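Local coordinates for chitin binding protein (Enterococcus faecalis, PDB 4A02) that cleaves glycosidic bonds of alpha- and beta-chitin oxidatively, using copper, and works together with a chitinase to depolymerise the crystalline polymer, at residues G2-P7 / Q159-N164. Sequence-based numbering, arbitrary orientation.
Sequences GYVASP and QAIDVN
V4 and P7 pack against Q159, I161 and V163 in a buried sheet-to-sheet contact inside the beta-sandwich of this AA10 lytic polysaccharide monooxygenase. Strand 2-6 is an outer strand of the three-stranded antiparallel sheet, bonded to strand 74-82, while strand 155-165 belongs to the other, mixed sheet. Their segments run nearly the same way, 19° apart, with axes 7.4 Å from each other at closest approach, so side chains do most of the joining. I161 is shared by V4 and P7. CG1 of V4, anti to the backbone N, is thereby placed 3.9 Å from CD1 of I161, the two side chains crossing at about a right angle; CG2 of V4 rests on CB of Q159. A146 and W80 extend this core.

Further along, strand 2-6 bulges where A5 and S6 together oppose T79 of strand 74-82, a classic beta bulge, and a cis peptide bond leads into P7. The CB of P7 points toward strand 155-165: it sits 4.0 Å from CG2 of I161 and reaches CG1 of V163 more loosely.

At the other end, the copper ligand H1 directly precedes G2, so this end of the contact lies next to the metal site. The polar link here comes from Q159, whose chain bends at chi2 (-78°) and brings its amide against the backbone of Y3 and V4. OE1 of Q159 shares a hydrogen bond with OG of S9 and lies 3.2 Å from CB of Y3, whose ring packs against that of F12 instead. As second partner of this buried oxygen, the backbone N of V4 donates to OE1 of Q159 at 3.0 Å, fairly straight at hydrogen but 44° out of the amide's carbonyl plane.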
loop_
_atom_site.group_PDB
_atom_site.type_symbol
_atom_site.label_atom_id
_atom_site.label_comp_id
_atom_site.label_asym_id
_atom_site.label_seq_id
_atom_site.Cartn_x
_atom_site.Cartn_y
_atom_site.Cartn_z
ATOM N N GLY A 2 8.778 0.799 -6.881
ATOM C CA GLY A 2 7.485 0.668 -7.470
ATOM C C GLY A 2 6.384 1.027 -6.518
ATOM O O GLY A 2 6.618 1.385 -5.365
ATOM N N TYR A 3 5.156 0.933 -7.033
ATOM C CA TYR A 3 3.983 1.328 -6.281
ATOM C C TYR A 3 2.791 0.512 -6.762
ATOM O O TYR A 3 2.832 -0.105 -7.838
ATOM C CB TYR A 3 3.695 2.852 -6.422
ATOM C CG TYR A 3 3.800 3.356 -7.829
ATOM C CD1 TYR A 3 2.785 3.157 -8.765
ATOM C CD2 TYR A 3 4.933 4.037 -8.260
ATOM C CE1 TYR A 3 2.903 3.616 -10.053
ATOM C CE2 TYR A 3 5.069 4.495 -9.541
ATOM C CZ TYR A 3 4.044 4.277 -10.459
ATOM O OH TYR A 3 4.220 4.753 -11.731
ATOM N N VAL A 4 1.710 0.526 -5.971
ATOM C CA VAL A 4 0.455 -0.063 -6.374
ATOM C C VAL A 4 -0.352 0.950 -7.147
ATOM O O VAL A 4 -0.657 2.038 -6.665
ATOM C CB VAL A 4 -0.319 -0.642 -5.179
ATOM C CG1 VAL A 4 -1.706 -1.070 -5.618
ATOM C CG2 VAL A 4 0.449 -1.791 -4.566
ATOM N N ALA A 5 -0.673 0.582 -8.405
ATOM C CA ALA A 5 -1.386 1.434 -9.316
ATOM C C ALA A 5 -2.883 1.121 -9.386
ATOM O O ALA A 5 -3.638 2.000 -9.781
ATOM C CB ALA A 5 -0.756 1.343 -10.715
ATOM N N SER A 6 -3.308 -0.065 -8.996
ATOM C CA SER A 6 -4.717 -0.424 -9.050
ATOM C C SER A 6 -5.061 -1.365 -7.936
ATOM O O SER A 6 -4.449 -2.449 -7.852
ATOM C CB SER A 6 -5.055 -1.060 -10.380
ATOM O OG SER A 6 -6.462 -1.296 -10.404
ATOM N N PRO A 7 -6.063 -1.082 -7.086
ATOM C CA PRO A 7 -6.589 0.281 -6.854
ATOM C C PRO A 7 -5.418 1.219 -6.558
ATOM O O PRO A 7 -4.411 0.834 -5.985
ATOM C CB PRO A 7 -7.458 0.106 -5.600
ATOM C CG PRO A 7 -7.777 -1.351 -5.550
ATOM C CD PRO A 7 -6.519 -2.028 -6.071
ATOM N N GLN A 159 3.068 0.097 0.588
ATOM C CA GLN A 159 2.015 0.833 -0.128
ATOM C C GLN A 159 0.687 0.742 0.614
ATOM O O GLN A 159 -0.023 -0.256 0.551
ATOM C CB GLN A 159 1.882 0.267 -1.538
ATOM C CG GLN A 159 3.086 0.579 -2.404
ATOM C CD GLN A 159 3.038 2.008 -2.917
ATOM O OE1 GLN A 159 2.129 2.340 -3.681
ATOM N NE2 GLN A 159 3.983 2.841 -2.540
ATOM N N ALA A 160 0.336 1.850 1.288
ATOM C CA ALA A 160 -1.009 2.017 1.818
ATOM C C ALA A 160 -1.967 2.419 0.708
ATOM O O ALA A 160 -1.645 3.290 -0.110
ATOM C CB ALA A 160 -0.995 3.098 2.901
ATOM N N ILE A 161 -3.141 1.797 0.705
ATOM C CA ILE A 161 -4.165 1.976 -0.342
ATOM C C ILE A 161 -5.492 2.204 0.344
ATOM O O ILE A 161 -5.946 1.368 1.138
ATOM C CB ILE A 161 -4.226 0.709 -1.211
ATOM C CG1 ILE A 161 -2.877 0.335 -1.845
ATOM C CG2 ILE A 161 -5.315 0.838 -2.276
ATOM C CD1 ILE A 161 -2.633 -1.116 -1.878
ATOM N N ASP A 162 -6.129 3.345 0.086
ATOM C CA ASP A 162 -7.416 3.691 0.669
ATOM C C ASP A 162 -8.557 3.179 -0.215
ATOM O O ASP A 162 -8.582 3.488 -1.417
ATOM C CB ASP A 162 -7.522 5.211 0.792
ATOM C CG ASP A 162 -6.460 5.790 1.686
ATOM O OD1 ASP A 162 -6.613 5.633 2.938
ATOM O OD2 ASP A 162 -5.487 6.382 1.173
ATOM N N VAL A 163 -9.486 2.439 0.384
ATOM C CA VAL A 163 -10.617 1.908 -0.352
ATOM C C VAL A 163 -11.896 2.153 0.444
ATOM O O VAL A 163 -11.889 2.339 1.657
ATOM C CB VAL A 163 -10.450 0.412 -0.676
ATOM C CG1 VAL A 163 -9.258 0.209 -1.581
ATOM C CG2 VAL A 163 -10.343 -0.448 0.582
ATOM N N ASN A 164 -13.012 2.129 -0.286
ATOM C CA ASN A 164 -14.354 2.164 0.281
ATOM C C ASN A 164 -15.037 0.886 -0.143
ATOM O O ASN A 164 -15.248 0.691 -1.344
ATOM C CB ASN A 164 -15.111 3.401 -0.185
ATOM C CG ASN A 164 -16.532 3.360 0.339
ATOM O OD1 ASN A 164 -16.758 3.249 1.537
ATOM N ND2 ASN A 164 -17.474 3.362 -0.577
#